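Local coordinates for protein Alpha/beta hydrolase (Pseudomonas aeruginosa PAO1, PDB 4R1D) that probably acts as a lipase effector (Tle4) of the H2 type VI secretion system and is held in check in the producing cell by its partner Tli4, at residues Val51-Gly56 and Ser142-Val147; Gly149-Arg154 and Phe202-Ala207; Ile251-Ser256 and Glu537-Ala542. All coordinates share one frame; numbering follows the deposited sequence.

Interaction 1 (Val51-Gly56 and Ser142-Val147); sequences VIFIPG and SAYNPV
Phe53 and Tyr144 meet as an offset edge-to-face pair, the edge of Phe53 turned toward the face of Tyr144. Their ring centroids lie 5.3 Å apart and the planes are inclined at 60°. The outer end of the phenylalanine does the touching: CE2 and CZ of Phe53 both come within 3.4 Å of CD1 of Tyr144. Phe53 can reach this far because its CG is anti to the backbone N (chi1 -176°), which carries the ring out from the strand toward the helix.

Aliphatic contacts complete the surroundings of the two rings. Pro55 packs farther along the tyrosine, its CB 3.7 Å from Tyr144 CE2 and its CA over the same face that receives Phe53, while the methyl of Ala143 lies over the centre of the opposite face. Val147, one turn on, sets CG1 4.0 Å from Phe53 CE1. The helix is kinked here, since Pro146 has no N-H to give to the preceding turn.

One polar pairing lies at the far end of the ring, where the backbone N of Gly56 approaches Tyr144 OH at 3.1 Å. This bond is doubtful, because the hydroxyl is modelled too close to an atom elsewhere. The loop that Gly56 enters follows the strand in the position that often helps form the oxyanion hole in related lipases, although such a role is only an inference here.

Strand 48-54 runs between strands 201-206 and 250-255 in the parallel sheet, and helix 141-155 covers it, adding Met148 and Met151 around Phe53.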
ATOM      1  N   VAL A  51      -2.570  -9.469 -21.667  1.00 16.21           N
ATOM      2  CA  VAL A  51      -1.465  -9.608 -20.731  1.00 12.42           C
ATOM      3  C   VAL A  51      -1.773  -8.704 -19.542  1.00 13.27           C
ATOM      4  O   VAL A  51      -1.882  -7.499 -19.707  1.00 14.95           O
ATOM      5  CB  VAL A  51      -0.143  -9.200 -21.388  1.00 16.70           C
ATOM      6  CG1 VAL A  51       0.997  -9.210 -20.374  1.00 15.83           C
ATOM      7  CG2 VAL A  51       0.165 -10.156 -22.559  1.00 15.72           C
ATOM      8  N   ILE A  52      -1.908  -9.289 -18.351  1.00 13.48           N
ATOM      9  CA  ILE A  52      -2.266  -8.530 -17.160  1.00 14.60           C
ATOM     10  C   ILE A  52      -1.014  -8.294 -16.328  1.00 16.19           C
ATOM     11  O   ILE A  52      -0.417  -9.239 -15.819  1.00 14.01           O
ATOM     12  CB  ILE A  52      -3.266  -9.308 -16.272  1.00 14.69           C
ATOM     13  CG1 ILE A  52      -4.407  -9.897 -17.109  1.00 15.23           C
ATOM     14  CG2 ILE A  52      -3.805  -8.397 -15.149  1.00 16.76           C
ATOM     15  CD1 ILE A  52      -5.249  -8.867 -17.851  1.00 17.18           C
ATOM     16  N   PHE A  53      -0.615  -7.036 -16.196  1.00 14.10           N
ATOM     17  CA  PHE A  53       0.582  -6.725 -15.437  1.00 11.15           C
ATOM     18  C   PHE A  53       0.178  -6.437 -14.006  1.00 15.44           C
ATOM     19  O   PHE A  53      -0.720  -5.626 -13.760  1.00 15.29           O
ATOM     20  CB  PHE A  53       1.303  -5.519 -16.044  1.00 14.02           C
ATOM     21  CG  PHE A  53       2.591  -5.200 -15.368  1.00 12.77           C
ATOM     22  CD1 PHE A  53       3.743  -5.885 -15.702  1.00 15.14           C
ATOM     23  CD2 PHE A  53       2.646  -4.232 -14.378  1.00 11.76           C
ATOM     24  CE1 PHE A  53       4.936  -5.598 -15.082  1.00 14.72           C
ATOM     25  CE2 PHE A  53       3.849  -3.940 -13.751  1.00 14.46           C
ATOM     26  CZ  PHE A  53       4.993  -4.638 -14.106  1.00 16.27           C
ATOM     27  N   ILE A  54       0.817  -7.129 -13.069  1.00 13.29           N
ATOM     28  CA  ILE A  54       0.529  -6.956 -11.668  1.00 15.30           C
ATOM     29  C   ILE A  54       1.786  -6.415 -10.999  1.00 13.61           C
ATOM     30  O   ILE A  54       2.819  -7.091 -10.972  1.00 14.75           O
ATOM     31  CB  ILE A  54       0.107  -8.282 -11.006  1.00 13.48           C
ATOM     32  CG1 ILE A  54      -1.012  -8.955 -11.818  1.00 15.15           C
ATOM     33  CG2 ILE A  54      -0.286  -8.049  -9.532  1.00 12.50           C
ATOM     34  CD1 ILE A  54      -1.507 -10.292 -11.245  1.00 14.91           C
ATOM     35  N   PRO A  55       1.699  -5.198 -10.455  1.00 11.90           N
ATOM     36  CA  PRO A  55       2.840  -4.502  -9.855  1.00 12.52           C
ATOM     37  C   PRO A  55       3.177  -5.073  -8.481  1.00 13.69           C
ATOM     38  O   PRO A  55       2.506  -5.979  -8.002  1.00 13.48           O
ATOM     39  CB  PRO A  55       2.334  -3.068  -9.705  1.00 14.53           C
ATOM     40  CG  PRO A  55       0.846  -3.235  -9.492  1.00 12.01           C
ATOM     41  CD  PRO A  55       0.450  -4.409 -10.358  1.00 10.58           C
ATOM     42  N   GLY A  56       4.214  -4.528  -7.857  1.00 13.76           N
ATOM     43  CA  GLY A  56       4.686  -5.067  -6.600  1.00 16.75           C
ATOM     44  C   GLY A  56       4.630  -4.123  -5.424  1.00 14.31           C
ATOM     45  O   GLY A  56       3.701  -3.323  -5.267  1.00 13.38           O
ATOM     46  N   SER A 142       8.103   5.318 -13.665  1.00 17.29           N
ATOM     47  CA  SER A 142       9.445   4.905 -14.091  1.00 20.14           C
ATOM     48  C   SER A 142       9.664   3.399 -13.955  1.00 21.55           C
ATOM     49  O   SER A 142      10.320   2.771 -14.790  1.00 19.98           O
ATOM     50  CB  SER A 142      10.516   5.660 -13.294  1.00 22.72           C
ATOM     51  OG  SER A 142      10.468   5.288 -11.924  1.00 30.79           O
ATOM     52  N   ALA A 143       9.128   2.816 -12.891  1.00 16.47           N
ATOM     53  CA  ALA A 143       9.351   1.398 -12.620  1.00 17.59           C
ATOM     54  C   ALA A 143       8.609   0.474 -13.575  1.00 15.44           C
ATOM     55  O   ALA A 143       9.117  -0.605 -13.918  1.00 13.79           O
ATOM     56  CB  ALA A 143       8.988   1.061 -11.184  1.00 19.57           C
ATOM     57  N   TYR A 144       7.419   0.900 -14.006  1.00 14.22           N
ATOM     58  CA  TYR A 144       6.507   0.007 -14.730  1.00 16.90           C
ATOM     59  C   TYR A 144       6.050   0.427 -16.126  1.00 15.50           C
ATOM     60  O   TYR A 144       5.791  -0.432 -16.960  1.00 16.03           O
ATOM     61  CB  TYR A 144       5.278  -0.244 -13.882  1.00 13.30           C
ATOM     62  CG  TYR A 144       5.602  -0.900 -12.562  1.00 15.28           C
ATOM     63  CD1 TYR A 144       6.428  -2.022 -12.497  1.00 13.45           C
ATOM     64  CD2 TYR A 144       5.104  -0.385 -11.383  1.00 15.62           C
ATOM     65  CE1 TYR A 144       6.720  -2.625 -11.271  1.00 15.21           C
ATOM     66  CE2 TYR A 144       5.376  -0.977 -10.168  1.00 15.23           C
ATOM     67  CZ  TYR A 144       6.185  -2.096 -10.114  1.00 13.11           C
ATOM     68  OH  TYR A 144       6.438  -2.671  -8.877  1.00 14.87           O
ATOM     69  N   ASN A 145       5.920   1.725 -16.388  1.00 15.47           N
ATOM     70  CA  ASN A 145       5.447   2.143 -17.713  1.00 15.10           C
ATOM     71  C   ASN A 145       6.352   1.699 -18.886  1.00 14.48           C
ATOM     72  O   ASN A 145       5.849   1.244 -19.913  1.00 16.56           O
ATOM     73  CB  ASN A 145       5.147   3.657 -17.772  1.00 19.21           C
ATOM     74  CG  ASN A 145       3.771   4.024 -17.184  1.00 23.24           C
ATOM     75  OD1 ASN A 145       3.166   5.015 -17.585  1.00 18.05           O
ATOM     76  ND2 ASN A 145       3.273   3.216 -16.250  1.00 16.41           N
ATOM     77  N   PRO A 146       7.684   1.801 -18.723  1.00 15.41           N
ATOM     78  CA  PRO A 146       8.564   1.324 -19.801  1.00 17.07           C
ATOM     79  C   PRO A 146       8.347  -0.149 -20.155  1.00 13.00           C
ATOM     80  O   PRO A 146       8.237  -0.467 -21.332  1.00 13.27           O
ATOM     81  CB  PRO A 146       9.977   1.565 -19.245  1.00 18.78           C
ATOM     82  CG  PRO A 146       9.810   2.690 -18.263  1.00 20.85           C
ATOM     83  CD  PRO A 146       8.438   2.453 -17.639  1.00 15.09           C
ATOM     84  N   VAL A 147       8.268  -1.048 -19.179  1.00 14.54           N
ATOM     85  CA  VAL A 147       8.131  -2.459 -19.541  1.00 12.53           C
ATOM     86  C   VAL A 147       6.747  -2.782 -20.105  1.00 12.88           C
ATOM     87  O   VAL A 147       6.604  -3.625 -20.990  1.00 14.68           O
ATOM     88  CB  VAL A 147       8.483  -3.400 -18.367  1.00 12.65           C
ATOM     89  CG1 VAL A 147       7.427  -3.315 -17.263  1.00 15.47           C
ATOM     90  CG2 VAL A 147       8.654  -4.840 -18.864  1.00 17.37           C
TER

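Interaction 2 (Gly149-Arg154 and Phe202-Ala207); sequences GLMERR and FDVWCA. With CA (calcium ion), chain C.
Glu152 joins helix to strand through both carboxylate oxygens, one used for a metal and the other for a backbone N-H. The calcium ion is bound by OE2 of Glu152 at 2.4 Å. From the strand it receives the carbonyl O of Phe202 at 2.4 Å and OD1 of Asp203 at 2.5 Å. Two waters and two atoms supplied by Asp156, just past the end of helix 141-155, make seven ligands. The carboxylates of Glu152 and Asp203 lie nearly parallel, with OE2 of Glu152 3.3 Å from OD1 of Asp203; the shared cation would offset the repulsion expected between them. The other oxygen of Asp203 is tied to Tyr234 OH.

The hydrogen bond runs from Val204 N to Glu152 OE1 over 2.8 Å and is fairly straight (165° at the hydrogen). The donor arrives on the syn side, somewhat out of the carboxylate plane. A bend at chi2 (86°) turns the glutamate end toward the strand, and Arg134 grips the same OE1 by a salt bridge, so the carboxylate is fixed in its rotation as well as its place.

This occurs at the border of the alpha/beta-hydrolase sheet, where 201-206 is the outermost strand and helix 149-154 runs nearly antiparallel to it (164°, axes 7.8 Å apart).

Apolar contact is modest. CG2 of Val204 lies 4.1 Å from Met151 CB, and the valine and glutamate side chains run alongside with opposite headings, Val204 CB 3.4 Å from Glu152 OE1. Met151 continues toward Phe53 and Leu549, while Phe202 sends its ring to Val552 and Thr556 of helix 542-556.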
ATOM      1  N   GLY A 149       5.026  -0.725 -21.928  1.00 15.28           N
ATOM      2  CA  GLY A 149       5.023  -0.202 -23.281  1.00 15.52           C
ATOM      3  C   GLY A 149       5.898  -1.043 -24.191  1.00 18.69           C
ATOM      4  O   GLY A 149       5.616  -1.191 -25.381  1.00 16.20           O
ATOM      5  N   LEU A 150       6.968  -1.592 -23.632  1.00 11.65           N
ATOM      6  CA  LEU A 150       7.867  -2.465 -24.413  1.00 13.47           C
ATOM      7  C   LEU A 150       7.168  -3.751 -24.838  1.00 15.82           C
ATOM      8  O   LEU A 150       7.253  -4.174 -25.996  1.00 16.83           O
ATOM      9  CB  LEU A 150       9.115  -2.806 -23.595  1.00 17.85           C
ATOM     10  CG  LEU A 150      10.056  -3.811 -24.269  1.00 18.26           C
ATOM     11  CD1 LEU A 150      10.610  -3.210 -25.552  1.00 20.62           C
ATOM     12  CD2 LEU A 150      11.197  -4.194 -23.336  1.00 20.67           C
ATOM     13  N   MET A 151       6.509  -4.404 -23.886  1.00 15.14           N
ATOM     14  CA  MET A 151       5.788  -5.623 -24.185  1.00 16.25           C
ATOM     15  C   MET A 151       4.701  -5.338 -25.215  1.00 15.26           C
ATOM     16  O   MET A 151       4.455  -6.134 -26.126  1.00 15.02           O
ATOM     17  CB  MET A 151       5.184  -6.214 -22.908  1.00 13.28           C
ATOM     18  CG  MET A 151       6.221  -6.741 -21.942  1.00 15.10           C
ATOM     19  SD  MET A 151       5.483  -7.716 -20.601  1.00 19.48           S
ATOM     20  CE  MET A 151       4.526  -6.460 -19.702  1.00 18.39           C
ATOM     21  N   GLU A 152       4.046  -4.195 -25.070  1.00 14.00           N
ATOM     22  CA  GLU A 152       2.963  -3.850 -25.990  1.00 18.00           C
ATOM     23  C   GLU A 152       3.495  -3.759 -27.422  1.00 16.32           C
ATOM     24  O   GLU A 152       2.931  -4.358 -28.343  1.00 17.59           O
ATOM     25  CB  GLU A 152       2.318  -2.524 -25.579  1.00 15.05           C
ATOM     26  CG  GLU A 152       1.083  -2.146 -26.389  1.00 19.88           C
ATOM     27  CD  GLU A 152      -0.197  -2.762 -25.850  1.00 21.27           C
ATOM     28  OE1 GLU A 152      -0.283  -3.045 -24.643  1.00 18.33           O
ATOM     29  OE2 GLU A 152      -1.136  -2.965 -26.634  1.00 25.19           O
ATOM     30  N   ARG A 153       4.579  -3.013 -27.613  1.00 17.95           N
ATOM     31  CA  ARG A 153       5.112  -2.842 -28.966  1.00 19.31           C
ATOM     32  C   ARG A 153       5.753  -4.117 -29.491  1.00 17.77           C
ATOM     33  O   ARG A 153       5.588  -4.470 -30.665  1.00 19.08           O
ATOM     34  CB  ARG A 153       6.081  -1.656 -29.076  1.00 19.54           C
ATOM     35  CG  ARG A 153       7.422  -1.751 -28.379  1.00 21.37           C
ATOM     36  CD  ARG A 153       8.247  -0.479 -28.685  1.00 29.01           C
ATOM     37  NE  ARG A 153       9.609  -0.553 -28.168  1.00 31.73           N
ATOM     38  CZ  ARG A 153      10.675  -0.845 -28.906  1.00 29.37           C
ATOM     39  NH1 ARG A 153      10.550  -1.074 -30.210  1.00 25.05           N
ATOM     40  NH2 ARG A 153      11.872  -0.900 -28.339  1.00 34.02           N
ATOM     41  N   ARG A 154       6.477  -4.815 -28.626  1.00 14.30           N
ATOM     42  CA  ARG A 154       7.097  -6.074 -29.050  1.00 16.88           C
ATOM     43  C   ARG A 154       6.033  -7.092 -29.454  1.00 18.14           C
ATOM     44  O   ARG A 154       6.130  -7.719 -30.508  1.00 16.25           O
ATOM     45  CB  ARG A 154       8.003  -6.640 -27.946  1.00 14.97           C
ATOM     46  CG  ARG A 154       9.295  -5.826 -27.712  1.00 16.21           C
ATOM     47  CD  ARG A 154      10.438  -6.318 -28.594  1.00 20.13           C
ATOM     48  NE  ARG A 154      11.707  -5.685 -28.248  1.00 20.55           N
ATOM     49  CZ  ARG A 154      12.249  -4.676 -28.920  1.00 20.76           C
ATOM     50  NH1 ARG A 154      11.639  -4.187 -29.996  1.00 25.36           N
ATOM     51  NH2 ARG A 154      13.410  -4.161 -28.524  1.00 20.91           N
ATOM     52  N   PHE A 202      -1.990  -9.128 -28.579  1.00 20.52           N
ATOM     53  CA  PHE A 202      -1.709  -8.954 -27.164  1.00 15.60           C
ATOM     54  C   PHE A 202      -1.964  -7.503 -26.810  1.00 17.93           C
ATOM     55  O   PHE A 202      -1.622  -6.613 -27.577  1.00 19.01           O
ATOM     56  CB  PHE A 202      -0.256  -9.299 -26.858  1.00 15.53           C
ATOM     57  CG  PHE A 202       0.122 -10.711 -27.208  1.00 16.43           C
ATOM     58  CD1 PHE A 202       0.078 -11.713 -26.248  1.00 15.50           C
ATOM     59  CD2 PHE A 202       0.519 -11.040 -28.498  1.00 19.39           C
ATOM     60  CE1 PHE A 202       0.429 -13.015 -26.568  1.00 18.33           C
ATOM     61  CE2 PHE A 202       0.869 -12.347 -28.825  1.00 17.66           C
ATOM     62  CZ  PHE A 202       0.830 -13.329 -27.859  1.00 17.71           C
ATOM     63  N   ASP A 203      -2.576  -7.274 -25.657  1.00 16.17           N
ATOM     64  CA  ASP A 203      -2.745  -5.930 -25.101  1.00 15.88           C
ATOM     65  C   ASP A 203      -2.379  -5.997 -23.620  1.00 13.49           C
ATOM     66  O   ASP A 203      -2.824  -6.907 -22.919  1.00 15.42           O
ATOM     67  CB  ASP A 203      -4.206  -5.492 -25.179  1.00 14.65           C
ATOM     68  CG  ASP A 203      -4.650  -5.114 -26.583  1.00 22.52           C
ATOM     69  OD1 ASP A 203      -3.814  -4.685 -27.402  1.00 21.87           O
ATOM     70  OD2 ASP A 203      -5.866  -5.217 -26.852  1.00 23.43           O
ATOM     71  N   VAL A 204      -1.595  -5.036 -23.145  1.00 13.56           N
ATOM     72  CA  VAL A 204      -1.182  -5.037 -21.737  1.00 16.38           C
ATOM     73  C   VAL A 204      -2.130  -4.191 -20.893  1.00 17.17           C
ATOM     74  O   VAL A 204      -2.289  -2.997 -21.148  1.00 18.11           O
ATOM     75  CB  VAL A 204       0.235  -4.473 -21.569  1.00 14.23           C
ATOM     76  CG1 VAL A 204       0.652  -4.504 -20.093  1.00 15.10           C
ATOM     77  CG2 VAL A 204       1.246  -5.268 -22.438  1.00 15.02           C
ATOM     78  N   TRP A 205      -2.732  -4.815 -19.881  1.00 14.09           N
ATOM     79  CA  TRP A 205      -3.629  -4.136 -18.953  1.00 17.12           C
ATOM     80  C   TRP A 205      -2.955  -4.126 -17.591  1.00 15.72           C
ATOM     81  O   TRP A 205      -2.226  -5.051 -17.260  1.00 16.02           O
ATOM     82  CB  TRP A 205      -4.961  -4.880 -18.857  1.00 16.80           C
ATOM     83  CG  TRP A 205      -5.736  -4.835 -20.133  1.00 14.83           C
ATOM     84  CD1 TRP A 205      -5.491  -5.561 -21.263  1.00 17.65           C
ATOM     85  CD2 TRP A 205      -6.884  -4.021 -20.415  1.00 15.31           C
ATOM     86  NE1 TRP A 205      -6.424  -5.255 -22.231  1.00 16.54           N
ATOM     87  CE2 TRP A 205      -7.282  -4.305 -21.738  1.00 14.55           C
ATOM     88  CE3 TRP A 205      -7.611  -3.078 -19.678  1.00 17.54           C
ATOM     89  CZ2 TRP A 205      -8.382  -3.689 -22.339  1.00 18.57           C
ATOM     90  CZ3 TRP A 205      -8.702  -2.462 -20.275  1.00 19.99           C
ATOM     91  CH2 TRP A 205      -9.072  -2.765 -21.598  1.00 17.46           C
ATOM     92  N   CYS A 206      -3.192  -3.079 -16.813  1.00 16.34           N
ATOM     93  CA  CYS A 206      -2.450  -2.875 -15.573  1.00 13.81           C
ATOM     94  C   CYS A 206      -3.330  -3.105 -14.352  1.00 15.49           C
ATOM     95  O   CYS A 206      -4.190  -2.278 -14.037  1.00 15.93           O
ATOM     96  CB  CYS A 206      -1.898  -1.460 -15.527  1.00 15.87           C
ATOM     97  SG  CYS A 206      -0.790  -1.147 -14.126  1.00 17.04           S
ATOM     98  N   ALA A 207      -3.101  -4.222 -13.670  1.00 15.61           N
ATOM     99  CA  ALA A 207      -3.907  -4.581 -12.509  1.00 13.46           C
ATOM    100  C   ALA A 207      -3.328  -4.029 -11.217  1.00 16.63           C
ATOM    101  O   ALA A 207      -2.928  -4.785 -10.327  1.00 16.67           O
ATOM    102  CB  ALA A 207      -4.062  -6.094 -12.418  1.00 17.14           C
TER
HETATM  103 CA    CA C 601      -1.626  -4.412 -28.513  1.00 22.22          CA
HETATM  104  O   HOH W   1      -2.702  -2.141 -29.067  1.00 29.64           O
HETATM  105  O   HOH W   2      -3.115  -5.113 -30.574  1.00 28.46           O

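Interaction 3 (Ile251-Ser256 and Glu537-Ala542); sequences ILVTHS and ESYNDA
Tyr539 reaches strand 250-255 with its phenol end, and its OH donates to the carbonyl O of Thr254 at 2.9 Å. The donor stands well above the carbonyl plane, 47° out of it, while the oxygen lies in the plane of the tyrosine ring, at its edge. Beside this bond CG1 of Val253 comes within 3.5 Å of the same hydroxyl. The CB of His255 also lies at the ring edge, 3.7 Å from Tyr539 CE2, and the imidazole and phenol rings meet rim to rim with their planes at 48°.

In the next shell, a 3-10 turn at 538-540 presents the tyrosine, and Gln545 binds its backbone O. Asp541 then caps helix 542-556. Ser256, just past the strand, has a positive phi (58°), the strained backbone expected of a nucleophile elbow, and its OG is hydrogen-bonded to His535 NE2. The pair is consistent with the catalytic serine and histidine of an alpha/beta hydrolase.

Strand 250-255 lies between strands 48-54 and 274-280, and Tyr539 fits over it alongside Val147 of helix 141-155 and Ala544 of helix 542-556.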
ATOM      1  N   ILE A 251      -2.646 -13.900 -19.701  1.00 14.66           N
ATOM      2  CA  ILE A 251      -1.329 -14.251 -19.167  1.00 13.77           C
ATOM      3  C   ILE A 251      -0.961 -13.216 -18.122  1.00 15.07           C
ATOM      4  O   ILE A 251      -1.047 -12.024 -18.385  1.00 15.29           O
ATOM      5  CB  ILE A 251      -0.270 -14.241 -20.276  1.00 15.75           C
ATOM      6  CG1 ILE A 251      -0.615 -15.283 -21.338  1.00 16.73           C
ATOM      7  CG2 ILE A 251       1.130 -14.485 -19.701  1.00 14.81           C
ATOM      8  CD1 ILE A 251       0.177 -15.118 -22.626  1.00 20.48           C
ATOM      9  N   LEU A 252      -0.563 -13.661 -16.936  1.00 14.17           N
ATOM     10  CA  LEU A 252      -0.149 -12.730 -15.881  1.00 14.43           C
ATOM     11  C   LEU A 252       1.345 -12.440 -15.992  1.00 14.96           C
ATOM     12  O   LEU A 252       2.135 -13.347 -16.258  1.00 14.90           O
ATOM     13  CB  LEU A 252      -0.434 -13.317 -14.486  1.00 12.58           C
ATOM     14  CG  LEU A 252      -1.869 -13.744 -14.182  1.00 13.84           C
ATOM     15  CD1 LEU A 252      -2.028 -14.154 -12.721  1.00 12.62           C
ATOM     16  CD2 LEU A 252      -2.842 -12.610 -14.518  1.00 16.96           C
ATOM     17  N   VAL A 253       1.725 -11.182 -15.803  1.00 14.48           N
ATOM     18  CA  VAL A 253       3.138 -10.803 -15.705  1.00 12.94           C
ATOM     19  C   VAL A 253       3.239  -9.988 -14.428  1.00 16.13           C
ATOM     20  O   VAL A 253       2.574  -8.951 -14.284  1.00 14.08           O
ATOM     21  CB  VAL A 253       3.598  -9.983 -16.929  1.00 13.38           C
ATOM     22  CG1 VAL A 253       5.021  -9.508 -16.741  1.00 15.64           C
ATOM     23  CG2 VAL A 253       3.455 -10.818 -18.214  1.00 13.69           C
ATOM     24  N   THR A 254       4.016 -10.480 -13.468  1.00 13.75           N
ATOM     25  CA  THR A 254       4.018  -9.878 -12.143  1.00 15.68           C
ATOM     26  C   THR A 254       5.372  -9.319 -11.754  1.00 15.20           C
ATOM     27  O   THR A 254       6.417  -9.813 -12.180  1.00 13.37           O
ATOM     28  CB  THR A 254       3.585 -10.893 -11.056  1.00 11.32           C
ATOM     29  OG1 THR A 254       4.666 -11.783 -10.764  1.00 13.54           O
ATOM     30  CG2 THR A 254       2.380 -11.704 -11.529  1.00 11.86           C
ATOM     31  N   HIS A 255       5.339  -8.288 -10.919  1.00 12.60           N
ATOM     32  CA  HIS A 255       6.556  -7.762 -10.300  1.00 10.85           C
ATOM     33  C   HIS A 255       6.492  -7.936  -8.787  1.00 15.80           C
ATOM     34  O   HIS A 255       5.485  -7.610  -8.152  1.00 14.76           O
ATOM     35  CB  HIS A 255       6.707  -6.283 -10.642  1.00 13.08           C
ATOM     36  CG  HIS A 255       7.942  -5.640 -10.092  1.00 13.18           C
ATOM     37  ND1 HIS A 255       9.217  -6.003 -10.479  1.00 17.50           N
ATOM     38  CD2 HIS A 255       8.093  -4.647  -9.191  1.00 10.48           C
ATOM     39  CE1 HIS A 255      10.098  -5.252  -9.839  1.00 10.06           C
ATOM     40  NE2 HIS A 255       9.442  -4.415  -9.061  1.00 18.77           N
ATOM     41  N   SER A 256       7.557  -8.466  -8.205  1.00 12.87           N
ATOM     42  CA  SER A 256       7.688  -8.403  -6.748  1.00 14.13           C
ATOM     43  C   SER A 256       6.489  -9.070  -6.051  1.00 13.45           C
ATOM     44  O   SER A 256       6.077 -10.171  -6.418  1.00 15.38           O
ATOM     45  CB  SER A 256       7.820  -6.927  -6.332  1.00 18.30           C
ATOM     46  OG  SER A 256       8.033  -6.772  -4.933  1.00 19.66           O
ATOM     47  N   GLU A 537      13.677  -1.432  -9.818  1.00 18.94           N
ATOM     48  CA  GLU A 537      13.851  -1.133 -11.230  1.00 22.95           C
ATOM     49  C   GLU A 537      14.088  -2.384 -12.075  1.00 19.52           C
ATOM     50  O   GLU A 537      14.538  -2.278 -13.203  1.00 16.71           O
ATOM     51  CB  GLU A 537      15.038  -0.179 -11.420  1.00 27.98           C
ATOM     52  CG  GLU A 537      14.887   1.161 -10.724  1.00 31.54           C
ATOM     53  CD  GLU A 537      13.742   1.973 -11.284  1.00 32.58           C
ATOM     54  OE1 GLU A 537      13.539   1.934 -12.511  1.00 34.53           O
ATOM     55  OE2 GLU A 537      13.032   2.645 -10.506  1.00 33.86           O
ATOM     56  N   SER A 538      13.803  -3.564 -11.531  1.00 13.87           N
ATOM     57  CA  SER A 538      14.164  -4.812 -12.226  1.00 15.67           C
ATOM     58  C   SER A 538      13.642  -4.897 -13.670  1.00 13.03           C
ATOM     59  O   SER A 538      14.338  -5.396 -14.562  1.00 15.21           O
ATOM     60  CB  SER A 538      13.770  -6.056 -11.402  1.00 15.29           C
ATOM     61  OG  SER A 538      12.360  -6.198 -11.254  1.00 14.64           O
ATOM     62  N   TYR A 539      12.427  -4.414 -13.913  1.00 14.42           N
ATOM     63  CA  TYR A 539      11.839  -4.559 -15.240  1.00 12.13           C
ATOM     64  C   TYR A 539      12.425  -3.576 -16.236  1.00 13.85           C
ATOM     65  O   TYR A 539      12.065  -3.585 -17.410  1.00 14.67           O
ATOM     66  CB  TYR A 539      10.309  -4.459 -15.203  1.00 12.26           C
ATOM     67  CG  TYR A 539       9.644  -5.803 -15.050  1.00 13.40           C
ATOM     68  CD1 TYR A 539       9.955  -6.860 -15.921  1.00 14.15           C
ATOM     69  CD2 TYR A 539       8.725  -6.034 -14.041  1.00 13.31           C
ATOM     70  CE1 TYR A 539       9.353  -8.084 -15.794  1.00 13.83           C
ATOM     71  CE2 TYR A 539       8.119  -7.279 -13.897  1.00 11.50           C
ATOM     72  CZ  TYR A 539       8.442  -8.298 -14.781  1.00 12.63           C
ATOM     73  OH  TYR A 539       7.839  -9.523 -14.649  1.00 14.17           O
ATOM     74  N   ASN A 540      13.317  -2.717 -15.756  1.00 13.22           N
ATOM     75  CA  ASN A 540      14.092  -1.871 -16.667  1.00 14.77           C
ATOM     76  C   ASN A 540      15.439  -2.491 -17.086  1.00 16.87           C
ATOM     77  O   ASN A 540      16.231  -1.866 -17.802  1.00 16.47           O
ATOM     78  CB  ASN A 540      14.274  -0.476 -16.064  1.00 13.04           C
ATOM     79  CG  ASN A 540      12.960   0.281 -15.977  1.00 13.39           C
ATOM     80  OD1 ASN A 540      12.611   0.842 -14.933  1.00 18.77           O
ATOM     81  ND2 ASN A 540      12.219   0.283 -17.072  1.00 11.93           N
ATOM     82  N   ASP A 541      15.682  -3.721 -16.650  1.00 14.35           N
ATOM     83  CA  ASP A 541      16.900  -4.446 -17.020  1.00 15.69           C
ATOM     84  C   ASP A 541      16.574  -5.383 -18.173  1.00 18.55           C
ATOM     85  O   ASP A 541      15.538  -6.053 -18.154  1.00 15.14           O
ATOM     86  CB  ASP A 541      17.433  -5.247 -15.824  1.00 16.23           C
ATOM     87  CG  ASP A 541      18.744  -5.973 -16.135  1.00 18.69           C
ATOM     88  OD1 ASP A 541      18.704  -7.034 -16.789  1.00 16.96           O
ATOM     89  OD2 ASP A 541      19.804  -5.490 -15.699  1.00 17.87           O
ATOM     90  N   ALA A 542      17.450  -5.424 -19.176  1.00 16.88           N
ATOM     91  CA  ALA A 542      17.220  -6.232 -20.371  1.00 16.87           C
ATOM     92  C   ALA A 542      16.899  -7.697 -20.078  1.00 16.91           C
ATOM     93  O   ALA A 542      16.138  -8.327 -20.804  1.00 14.99           O
ATOM     94  CB  ALA A 542      18.428  -6.137 -21.316  1.00 20.51           C
TER

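Overall arrangement
Three adjacent strands of one parallel sheet each supply one side of a contact, facing helix 141-155 in interactions 1 and 2 and the 537-542 loop in interaction 3. Strand 48-54 of interaction 1 lies between the strands of the other two, pairing with 201-206 through Phe53 N and Trp205 O (2.8 Å) and with 250-255 through Ile54 O and His255 N (2.8 Å). Centres of interactions 1 and 3 are about 6 Å apart, of 1 and 2 about 9 Å, of 2 and 3 about 12 Å. The probable active-site end of the sheet, at Ser256, belongs to interaction 3; calcium sits at the other end, about 13 Å from the side chains of Phe53 and Val253.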